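GH62 arabinofuranosidase (Podospora anserina, PDB 4N4B) probably removes terminal alpha-L-arabinofuranosyl side groups from plant xylan as a secreted, calcium-containing glycoside hydrolase of family 62. Local coordinates at residues P23-W28 with E262-A267; V168-A173 with V294-L299; N183-R188 with A206-R211; E216-Y221 with L230-I235. One frame throughout, in Å; residues are numbered along the deposited sequence.

Overall arrangement
The four contacts sample different levels of a five-bladed beta-propeller. Contacts 1, 2 and 4 are buried, contact 3 only partly. Contact 4, its centre about 8 Å from that of the chain, is a hairpin of the innermost strands of one blade. Contact 3 is a hairpin on the outer edge of the preceding blade; Leu186 and Met207 pack on Ala218 and Leu230 of contact 4. Contacts 1 and 2 join parts distant in sequence: 23-28 meets 262-267 through indoles at the edge of the closing blade, and 294-299 reaches 168-173 by one backbone bond, waters and side-chain packing. Trp266 touches Leu231 and Ile169 touches Val220, so both also lean on contact 4, where the carboxylates of Glu216 and Glu233 gather.

Contact 1 (P23-W28 with E262-A267); sequences PTTWQW and EQNPWA
Trp28 donates its indole NE1 to the carbonyl O of Trp266 at 2.8 Å, in the plane of both the ring and the carbonyl; Asn271 also donates to that oxygen. The second direct bond runs the other way: Asn264 ND2 donates a hydrogen bond to Thr24 O at 2.9 Å, close to the amide plane. Asn264 suits this place because its other amide atom is an acceptor: Asn264 OD1 and Pro265 O both lie 2.7 Å from water 1, more acceptors than its protons may serve at once. That water accepts from Trp26 N at 2.9 Å. Between these polar links three tryptophans form an aromatic cluster at the edge of the blade that closes the five-bladed propeller, whose strand 28-30 begins with Trp28. With its CG anti to the backbone N (chi1 -164°), Trp266 brings its indole between the other two. Its NE1 sits over one face of Trp26, 3.3 Å from Trp26 CZ2, the planes inclined at 49°, while Pro23 CG lies over the rim of the opposite face. Trp28 instead turns its edge to the face of Trp266, the six-membered rings meeting T-shaped at 70°. Ala267 brings its small CB within 3.7 Å of Trp28 NE1.

Contact 2 (V168-A173 with V294-L299); sequences VICDSA and VDEKLL
A type I beta turn, Asp295 to Leu298, meets the end of strand 164-170, the innermost strand of one propeller blade, where Cys170 donates its backbone N to Glu296 O at 2.9 Å. Lys297 continues the line: its CA-H points at Cys170 O, 3.4 Å from CA, and water 2 donates both to Cys170 O and to Lys297 O. An Asx turn steadies the turn from within, as Asp295 OD1 receives Lys297 N from above the carboxylate plane. The contact thereby ties this blade to the loop between strands 286-288 and 306-311 of the closing blade. Side chains pack on either side of the backbone bond. Glu296 carries its CG between its own N and carbonyl carbon (chi1 74°), which lays that methylene 3.7 Å from Cys170 CB, beside the sulfur bonded to Cys175. The carboxylate, bent back at chi2, is well supplied: OE1 accepts from Ala111 N, and OE2 from water 3. The same water accepts from Lys297 NZ at 2.8 Å and donates to Asp171 O, linking three groups. Branched, apolar residues suit the buried flank, where Leu298 CD2 comes within 3.4 Å of Val168 O and Leu298 CB meets Ile169 CG1 at 4.1 Å.

Contact 3 (N183-R188 with A206-R211); sequences NGQLYR and AMQDNR
Gln185 and Gln208 face each other as a non-hydrogen-bonded antiparallel pair, their side chains lying side by side and pointing the same way, with the amide planes 79° apart. Gln208 reaches out extended, its CG anti to the backbone N (chi1 179°), whereas the bend of Gln185 at chi2 brings its amide back beside that of Gln208. On the other face of the sheet, Leu186 and Met207 set CB against CB at 4.4 Å, in a hydrogen-bonded pair. Leu186 N donates to Met207 O at 2.9 Å. In return Leu186 O takes two donors, Ala206 N at 2.7 Å and, more weakly, Met207 N: a classic beta bulge in which both residues face one leucine. Ala206 is small enough to bring CB 3.9 Å from Arg188 CB, while the arginine head forms a salt bridge with Glu190. At the far end Asp209 N binds Gly184 O at 3.0 Å. Gly184, at a positive phi of 97° and with no side chain, lets its CA approach Asp209 O to 3.3 Å. Arg211 extends beside Asn183, and water 5, in the guanidinium plane, accepts from its NE. Strands 185-192 and 204-208 form the outer hairpin of a four-stranded blade: strand 174-180 flanks 185-192, helix 152-157 packs on Gln185 and Tyr187, and Leu186 presses against Ala218 and Leu230 of the next blade.

Contact 4 (E216-Y221 with L230-I235); sequences EAACVY and LLVEAI
Cys219 and Leu231 form a regular hydrogen-bonded pair in an antiparallel hairpin, the two innermost strands of a propeller blade, 216-222 and 228-235. Each gives its N to the other's O at 2.9 Å, and their CB atoms touch at 4.1 Å on the same face. From here to Tyr221 the packing is tight and apolar. On the opposite face Val220 CG2 meets Leu230 CD1 at 3.7 Å, for Leu230 holds its CG anti to the backbone N (chi1 168°) and brings CD1 toward Val220. Tyr221 offers its ring edge to Leu231 CD1, while its hydroxyl bonds to Ile288 N and its ring meets Trp167 edge-to-face. Compact beta-branched and leucine side chains suit these buried positions.

Toward the other end a beta bulge shifts the register by one. Ala217, with positive phi and psi, turns its small CB to Glu233 OE1, 3.4 Å away, and to His285, a calcium ligand in a structure of this protein. Here the chemistry becomes polar and hydrated. Glu233 N binds Glu216 O firmly, whereas the return bond from Glu216 N to Glu233 O is weak. The two carboxylates converge with Glu216 OE2 and Glu233 OE1 4.5 Å apart, and Arg241 NH1 makes salt bridges to Glu216 OE2 and Glu233 OE2. Ser284 and His285 N hold Glu233 further. A Tris molecule, probably from the crystallisation liquor, lies beside Glu216, consistent with a pocket. Water 6 spans the gap, donating to Glu216 OE2 at 2.7 Å and to Glu233 OE1 at 2.8 Å.

Contact 1 (P23-W28 with E262-A267)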
# COMPACT_ATOMS: atom_id res chain seq x y z
N PRO A 23 15.18 -13.22 4.76
CA PRO A 23 15.72 -13.40 6.11
C PRO A 23 14.59 -13.40 7.12
O PRO A 23 13.49 -12.80 6.92
CB PRO A 23 16.70 -12.20 6.19
CG PRO A 23 15.94 -11.11 5.43
CD PRO A 23 15.27 -11.83 4.28
N THR A 24 14.83 -13.99 8.29
CA THR A 24 13.95 -13.84 9.42
C THR A 24 14.16 -12.51 10.22
O THR A 24 13.21 -12.04 10.87
CB THR A 24 14.03 -15.07 10.34
OG1 THR A 24 15.35 -15.16 10.85
CG2 THR A 24 13.79 -16.32 9.54
N THR A 25 15.36 -11.89 10.13
CA THR A 25 15.59 -10.50 10.68
C THR A 25 15.93 -9.59 9.49
O THR A 25 16.50 -9.94 8.47
CB THR A 25 16.72 -10.42 11.72
OG1 THR A 25 18.03 -10.35 11.09
CG2 THR A 25 16.57 -11.46 12.80
N TRP A 26 15.50 -8.34 9.65
CA TRP A 26 15.56 -7.36 8.58
C TRP A 26 16.32 -6.11 9.04
O TRP A 26 16.16 -5.67 10.17
CB TRP A 26 14.09 -6.91 8.21
CG TRP A 26 13.34 -8.03 7.51
CD1 TRP A 26 12.95 -9.19 8.08
CD2 TRP A 26 13.11 -8.14 6.11
NE1 TRP A 26 12.41 -10.00 7.12
CE2 TRP A 26 12.50 -9.41 5.91
CE3 TRP A 26 13.34 -7.31 5.02
CZ2 TRP A 26 12.14 -9.86 4.65
CZ3 TRP A 26 12.94 -7.73 3.79
CH2 TRP A 26 12.40 -9.05 3.60
N GLN A 27 17.04 -5.53 8.09
CA GLN A 27 17.78 -4.28 8.29
C GLN A 27 17.65 -3.41 7.08
O GLN A 27 17.68 -3.90 5.94
CB GLN A 27 19.28 -4.53 8.57
CG GLN A 27 19.59 -5.52 9.72
CD GLN A 27 19.17 -5.09 11.11
OE1 GLN A 27 18.90 -5.90 12.02
NE2 GLN A 27 19.05 -3.83 11.27
N TRP A 28 17.54 -2.10 7.30
CA TRP A 28 17.27 -1.09 6.26
C TRP A 28 18.11 0.14 6.35
O TRP A 28 18.50 0.53 7.44
CB TRP A 28 15.82 -0.69 6.35
CG TRP A 28 14.79 -1.72 6.29
CD1 TRP A 28 14.24 -2.34 7.37
CD2 TRP A 28 14.10 -2.23 5.13
NE1 TRP A 28 13.30 -3.27 6.96
CE2 TRP A 28 13.15 -3.16 5.60
CE3 TRP A 28 14.18 -1.94 3.75
CZ2 TRP A 28 12.31 -3.84 4.71
CZ3 TRP A 28 13.32 -2.58 2.89
CH2 TRP A 28 12.43 -3.55 3.40
N GLU A 262 8.01 -6.36 17.92
CA GLU A 262 8.79 -5.12 18.00
C GLU A 262 10.27 -5.38 18.06
O GLU A 262 11.10 -4.60 17.53
CB GLU A 262 8.34 -4.25 19.14
CG GLU A 262 6.96 -3.66 18.98
CD GLU A 262 6.60 -2.59 20.00
OE1 GLU A 262 7.49 -2.24 20.86
OE2 GLU A 262 5.49 -2.08 20.05
N GLN A 263 10.70 -6.47 18.70
CA GLN A 263 12.13 -6.83 18.79
C GLN A 263 12.68 -7.40 17.51
O GLN A 263 13.88 -7.28 17.20
CB GLN A 263 12.33 -7.89 19.89
CG GLN A 263 11.73 -7.42 21.19
CD GLN A 263 10.30 -7.97 21.53
OE1 GLN A 263 9.28 -7.86 20.75
NE2 GLN A 263 10.22 -8.57 22.80
N ASN A 264 11.77 -8.00 16.68
CA ASN A 264 12.14 -8.52 15.40
C ASN A 264 11.12 -8.10 14.35
O ASN A 264 10.26 -8.86 13.98
CB ASN A 264 12.23 -10.03 15.37
CG ASN A 264 12.78 -10.52 14.07
OD1 ASN A 264 13.68 -9.94 13.45
ND2 ASN A 264 12.23 -11.60 13.61
N PRO A 265 11.17 -6.82 13.95
CA PRO A 265 10.16 -6.21 13.12
C PRO A 265 10.51 -6.35 11.67
O PRO A 265 11.62 -6.50 11.27
CB PRO A 265 10.18 -4.75 13.50
CG PRO A 265 11.60 -4.50 13.88
CD PRO A 265 12.08 -5.77 14.53
N TRP A 266 9.49 -6.28 10.83
CA TRP A 266 9.78 -6.09 9.41
C TRP A 266 10.46 -4.75 9.09
O TRP A 266 11.55 -4.73 8.55
CB TRP A 266 8.57 -6.37 8.48
CG TRP A 266 8.97 -6.56 7.03
CD1 TRP A 266 9.52 -7.69 6.50
CD2 TRP A 266 8.85 -5.65 5.92
NE1 TRP A 266 9.78 -7.55 5.19
CE2 TRP A 266 9.40 -6.29 4.78
CE3 TRP A 266 8.43 -4.33 5.79
CZ2 TRP A 266 9.49 -5.68 3.57
CZ3 TRP A 266 8.48 -3.72 4.60
CH2 TRP A 266 8.98 -4.38 3.46
N ALA A 267 9.83 -3.68 9.57
CA ALA A 267 10.44 -2.32 9.46
C ALA A 267 9.88 -1.49 10.60
O ALA A 267 8.68 -1.43 10.85
CB ALA A 267 10.14 -1.65 8.12
O HOH W 1 13.97 -7.64 12.02

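Contact 2 (V168-A173 with V294-L299)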
# COMPACT_ATOMS: atom_id res chain seq x y z
N VAL A 168 -5.47 -5.99 -4.12
CA VAL A 168 -5.71 -7.19 -4.96
C VAL A 168 -4.43 -7.88 -5.21
O VAL A 168 -3.36 -7.32 -5.48
CB VAL A 168 -6.32 -6.76 -6.29
CG1 VAL A 168 -6.40 -7.92 -7.31
CG2 VAL A 168 -7.73 -6.13 -6.11
N ILE A 169 -4.52 -9.22 -5.18
CA ILE A 169 -3.47 -10.11 -5.68
C ILE A 169 -4.18 -11.34 -6.31
O ILE A 169 -5.07 -11.88 -5.73
CB ILE A 169 -2.46 -10.56 -4.62
CG1 ILE A 169 -1.40 -11.52 -5.19
CG2 ILE A 169 -3.09 -11.11 -3.37
CD1 ILE A 169 -0.26 -11.85 -4.26
N CYS A 170 -3.68 -11.70 -7.52
CA CYS A 170 -4.21 -12.92 -8.21
C CYS A 170 -3.14 -13.92 -8.36
O CYS A 170 -1.97 -13.63 -8.42
CB CYS A 170 -4.71 -12.52 -9.60
SG CYS A 170 -5.84 -11.10 -9.71
N ASP A 171 -3.58 -15.19 -8.44
CA ASP A 171 -2.67 -16.26 -8.97
C ASP A 171 -3.23 -16.58 -10.32
O ASP A 171 -3.90 -15.79 -10.98
CB ASP A 171 -2.54 -17.37 -7.99
CG ASP A 171 -3.79 -18.15 -7.80
OD1 ASP A 171 -4.78 -17.99 -8.47
OD2 ASP A 171 -3.72 -19.00 -6.87
N SER A 172 -2.90 -17.77 -10.87
CA SER A 172 -3.36 -17.99 -12.25
C SER A 172 -4.81 -18.53 -12.32
O SER A 172 -5.37 -18.63 -13.40
CB SER A 172 -2.40 -18.96 -13.00
OG SER A 172 -2.42 -20.16 -12.26
N ALA A 173 -5.40 -18.80 -11.16
CA ALA A 173 -6.82 -19.14 -11.08
C ALA A 173 -7.86 -18.15 -10.48
O ALA A 173 -9.02 -18.09 -10.86
CB ALA A 173 -6.95 -20.46 -10.28
N VAL A 294 4.77 -6.22 -13.72
CA VAL A 294 4.05 -5.32 -12.88
C VAL A 294 2.57 -5.67 -12.97
O VAL A 294 1.78 -4.87 -12.92
CB VAL A 294 4.40 -3.88 -13.19
CG1 VAL A 294 5.82 -3.55 -12.75
CG2 VAL A 294 4.22 -3.57 -14.65
N ASP A 295 2.31 -6.95 -13.13
CA ASP A 295 0.98 -7.48 -13.32
C ASP A 295 0.29 -7.95 -12.02
O ASP A 295 0.76 -7.75 -10.94
CB ASP A 295 0.97 -8.56 -14.42
CG ASP A 295 1.55 -9.89 -13.98
OD1 ASP A 295 1.90 -10.12 -12.83
OD2 ASP A 295 1.68 -10.73 -14.85
N GLU A 296 -0.88 -8.54 -12.21
CA GLU A 296 -1.74 -8.93 -11.13
C GLU A 296 -1.22 -10.00 -10.19
O GLU A 296 -1.87 -10.24 -9.24
CB GLU A 296 -3.15 -9.32 -11.67
CG GLU A 296 -3.25 -10.66 -12.40
CD GLU A 296 -2.75 -10.69 -13.83
OE1 GLU A 296 -2.37 -9.71 -14.38
OE2 GLU A 296 -2.85 -11.79 -14.37
N LYS A 297 -0.11 -10.65 -10.52
CA LYS A 297 0.44 -11.57 -9.58
C LYS A 297 1.28 -10.95 -8.45
O LYS A 297 1.58 -11.59 -7.48
CB LYS A 297 1.38 -12.59 -10.30
CG LYS A 297 0.62 -13.46 -11.36
CD LYS A 297 1.35 -14.73 -11.71
CE LYS A 297 0.33 -15.69 -12.36
NZ LYS A 297 -0.03 -15.08 -13.63
N LEU A 298 1.52 -9.62 -8.58
CA LEU A 298 2.18 -8.82 -7.46
C LEU A 298 3.47 -9.50 -7.02
O LEU A 298 3.85 -9.64 -5.87
CB LEU A 298 1.22 -8.61 -6.26
CG LEU A 298 0.25 -7.46 -6.37
CD1 LEU A 298 0.99 -6.15 -6.34
CD2 LEU A 298 -0.72 -7.48 -7.54
N LEU A 299 4.28 -9.91 -8.02
CA LEU A 299 5.54 -10.50 -7.77
C LEU A 299 6.60 -9.46 -7.33
O LEU A 299 6.73 -8.38 -7.95
CB LEU A 299 6.07 -11.21 -9.07
CG LEU A 299 7.42 -11.96 -8.95
CD1 LEU A 299 7.42 -13.08 -8.01
CD2 LEU A 299 7.92 -12.47 -10.36
O HOH W 2 0.36 -14.12 -7.15
O HOH W 3 -2.66 -14.22 -13.13

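Contact 3 (N183-R188 with A206-R211)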
# COMPACT_ATOMS: atom_id res chain seq x y z
N ASN A 183 -9.66 -2.01 13.04
CA ASN A 183 -10.18 -2.65 14.30
C ASN A 183 -9.63 -3.95 14.52
O ASN A 183 -10.12 -4.67 15.42
CB ASN A 183 -11.69 -2.64 14.33
CG ASN A 183 -12.23 -2.69 15.74
OD1 ASN A 183 -11.68 -2.00 16.61
ND2 ASN A 183 -13.32 -3.35 15.91
N GLY A 184 -8.58 -4.36 13.83
CA GLY A 184 -7.88 -5.59 14.05
C GLY A 184 -8.24 -6.75 13.18
O GLY A 184 -7.73 -7.80 13.30
N GLN A 185 -9.11 -6.50 12.18
CA GLN A 185 -9.39 -7.56 11.21
C GLN A 185 -8.72 -7.27 9.87
O GLN A 185 -8.55 -6.07 9.48
CB GLN A 185 -10.85 -7.70 10.90
CG GLN A 185 -11.74 -8.33 11.98
CD GLN A 185 -11.73 -7.63 13.30
OE1 GLN A 185 -12.11 -6.46 13.44
NE2 GLN A 185 -11.27 -8.36 14.26
N LEU A 186 -8.28 -8.29 9.22
CA LEU A 186 -7.85 -8.31 7.83
C LEU A 186 -8.83 -9.19 7.09
O LEU A 186 -8.91 -10.40 7.44
CB LEU A 186 -6.44 -8.83 7.68
CG LEU A 186 -5.87 -8.83 6.25
CD1 LEU A 186 -5.64 -7.51 5.59
CD2 LEU A 186 -4.59 -9.65 6.19
N TYR A 187 -9.56 -8.65 6.09
CA TYR A 187 -10.59 -9.37 5.33
C TYR A 187 -10.06 -9.80 3.99
O TYR A 187 -9.25 -9.16 3.46
CB TYR A 187 -11.81 -8.47 5.12
CG TYR A 187 -12.44 -8.01 6.40
CD1 TYR A 187 -13.29 -8.83 7.10
CD2 TYR A 187 -12.19 -6.78 6.89
CE1 TYR A 187 -13.82 -8.42 8.31
CE2 TYR A 187 -12.73 -6.37 8.09
CZ TYR A 187 -13.57 -7.18 8.78
OH TYR A 187 -14.10 -6.77 9.97
N ARG A 188 -10.54 -10.93 3.48
CA ARG A 188 -10.20 -11.41 2.14
C ARG A 188 -11.46 -11.93 1.37
O ARG A 188 -12.14 -12.76 1.88
CB ARG A 188 -9.12 -12.50 2.21
CG ARG A 188 -8.61 -12.94 0.86
CD ARG A 188 -7.73 -14.20 0.98
NE ARG A 188 -8.47 -15.34 1.54
CZ ARG A 188 -9.39 -16.04 0.91
NH1 ARG A 188 -9.66 -15.84 -0.35
NH2 ARG A 188 -10.01 -16.98 1.58
N ALA A 206 -9.33 -13.11 7.24
CA ALA A 206 -8.09 -13.74 6.92
C ALA A 206 -7.14 -13.83 8.12
O ALA A 206 -6.35 -14.77 8.24
CB ALA A 206 -7.45 -12.98 5.75
N MET A 207 -7.15 -12.77 8.92
CA MET A 207 -6.34 -12.73 10.12
C MET A 207 -6.98 -11.71 11.03
O MET A 207 -7.71 -10.77 10.59
CB MET A 207 -4.87 -12.35 9.77
CG MET A 207 -3.89 -12.47 10.88
SD MET A 207 -2.29 -11.81 10.44
CE MET A 207 -1.69 -13.24 9.58
N GLN A 208 -6.80 -11.93 12.35
CA GLN A 208 -7.38 -11.08 13.35
C GLN A 208 -6.46 -10.94 14.54
O GLN A 208 -5.77 -11.85 14.88
CB GLN A 208 -8.67 -11.83 13.84
CG GLN A 208 -9.48 -11.20 14.91
CD GLN A 208 -10.84 -11.88 15.01
OE1 GLN A 208 -10.91 -13.12 15.05
NE2 GLN A 208 -11.87 -11.13 14.79
N ASP A 209 -6.41 -9.77 15.11
CA ASP A 209 -5.52 -9.44 16.27
C ASP A 209 -6.14 -8.29 16.92
O ASP A 209 -7.15 -7.71 16.51
CB ASP A 209 -4.11 -9.15 15.79
CG ASP A 209 -3.02 -9.56 16.70
OD1 ASP A 209 -3.24 -9.58 17.90
OD2 ASP A 209 -1.92 -9.84 16.18
N ASN A 210 -5.58 -7.79 18.03
CA ASN A 210 -5.95 -6.53 18.55
C ASN A 210 -5.66 -5.42 17.55
O ASN A 210 -4.71 -5.59 16.78
CB ASN A 210 -5.34 -6.19 19.94
CG ASN A 210 -3.87 -6.11 19.90
OD1 ASN A 210 -3.30 -4.98 20.00
ND2 ASN A 210 -3.23 -7.18 19.80
N ARG A 211 -6.45 -4.38 17.57
CA ARG A 211 -6.41 -3.34 16.49
C ARG A 211 -5.03 -2.81 16.33
O ARG A 211 -4.60 -2.72 15.16
CB ARG A 211 -7.34 -2.21 16.82
CG ARG A 211 -7.25 -0.82 16.11
CD ARG A 211 -7.87 0.22 17.07
NE ARG A 211 -8.09 1.57 16.60
CZ ARG A 211 -7.26 2.61 16.78
NH1 ARG A 211 -6.06 2.50 17.35
NH2 ARG A 211 -7.60 3.78 16.34
O HOH W 4 -9.98 -7.72 16.55
O HOH W 5 -11.02 1.24 15.87

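Contact 4 (E216-Y221 with L230-I235)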
# COMPACT_ATOMS: atom_id res chain seq x y z
N GLU A 216 -3.73 -1.67 9.60
CA GLU A 216 -4.09 -1.25 8.22
C GLU A 216 -2.90 -1.46 7.37
O GLU A 216 -1.92 -2.08 7.66
CB GLU A 216 -4.67 0.16 8.23
CG GLU A 216 -3.68 1.23 8.50
CD GLU A 216 -4.26 2.59 8.80
OE1 GLU A 216 -5.48 2.80 8.78
OE2 GLU A 216 -3.47 3.54 9.01
N ALA A 217 -3.08 -0.98 6.11
CA ALA A 217 -1.99 -0.87 5.11
C ALA A 217 -1.39 -2.18 4.71
O ALA A 217 -0.17 -2.38 4.67
CB ALA A 217 -0.97 0.12 5.60
N ALA A 218 -2.23 -3.20 4.50
CA ALA A 218 -1.72 -4.51 4.08
C ALA A 218 -1.07 -4.44 2.71
O ALA A 218 -1.51 -3.69 1.81
CB ALA A 218 -2.83 -5.53 4.11
N CYS A 219 -0.04 -5.28 2.56
CA CYS A 219 0.52 -5.68 1.27
C CYS A 219 0.59 -7.20 1.19
O CYS A 219 0.95 -7.82 2.19
CB CYS A 219 1.94 -5.17 1.00
SG CYS A 219 2.23 -3.38 1.20
N VAL A 220 0.18 -7.77 0.07
CA VAL A 220 0.32 -9.25 -0.18
C VAL A 220 1.08 -9.41 -1.50
O VAL A 220 0.57 -8.96 -2.52
CB VAL A 220 -1.03 -9.96 -0.16
CG1 VAL A 220 -0.75 -11.45 -0.22
CG2 VAL A 220 -1.81 -9.52 1.12
N TYR A 221 2.23 -10.04 -1.42
CA TYR A 221 3.09 -10.23 -2.58
C TYR A 221 3.34 -11.71 -2.85
O TYR A 221 3.36 -12.49 -1.92
CB TYR A 221 4.41 -9.55 -2.36
CG TYR A 221 4.38 -8.05 -2.21
CD1 TYR A 221 4.07 -7.31 -3.30
CD2 TYR A 221 4.64 -7.45 -1.00
CE1 TYR A 221 3.99 -5.94 -3.26
CE2 TYR A 221 4.60 -6.02 -0.93
CZ TYR A 221 4.29 -5.31 -2.06
OH TYR A 221 4.25 -3.92 -2.02
N LEU A 230 3.03 -11.36 3.46
CA LEU A 230 2.01 -10.47 3.96
C LEU A 230 2.74 -9.51 4.87
O LEU A 230 3.45 -9.85 5.81
CB LEU A 230 0.97 -11.26 4.79
CG LEU A 230 0.00 -10.40 5.61
CD1 LEU A 230 -0.93 -9.64 4.73
CD2 LEU A 230 -0.83 -11.29 6.50
N LEU A 231 2.49 -8.22 4.61
CA LEU A 231 2.89 -7.07 5.48
C LEU A 231 1.66 -6.35 5.95
O LEU A 231 0.70 -6.10 5.21
CB LEU A 231 3.70 -6.05 4.63
CG LEU A 231 4.89 -6.60 3.85
CD1 LEU A 231 5.55 -5.48 3.07
CD2 LEU A 231 5.89 -7.35 4.71
N VAL A 232 1.63 -6.01 7.25
CA VAL A 232 0.60 -5.19 7.85
C VAL A 232 1.20 -4.17 8.79
O VAL A 232 2.13 -4.46 9.50
CB VAL A 232 -0.45 -6.12 8.62
CG1 VAL A 232 -1.58 -5.23 9.09
CG2 VAL A 232 -1.03 -7.18 7.66
N GLU A 233 0.63 -2.94 8.73
CA GLU A 233 1.08 -1.86 9.61
C GLU A 233 0.42 -2.04 10.99
O GLU A 233 -0.77 -2.35 11.10
CB GLU A 233 0.72 -0.54 8.96
CG GLU A 233 1.28 0.67 9.72
CD GLU A 233 1.00 2.00 9.10
OE1 GLU A 233 0.67 2.07 7.89
OE2 GLU A 233 1.11 3.04 9.84
N ALA A 234 1.24 -1.71 11.98
CA ALA A 234 0.86 -1.76 13.38
C ALA A 234 1.24 -0.47 14.10
O ALA A 234 1.99 0.36 13.56
CB ALA A 234 1.54 -2.96 14.00
N ILE A 235 0.69 -0.27 15.30
CA ILE A 235 0.94 0.91 16.16
C ILE A 235 1.67 0.37 17.36
O ILE A 235 1.06 -0.42 18.11
CB ILE A 235 -0.31 1.67 16.50
CG1 ILE A 235 -1.17 2.03 15.26
CG2 ILE A 235 0.03 2.84 17.38
CD1 ILE A 235 -2.48 2.78 15.57
O HOH W 6 -1.13 4.15 7.83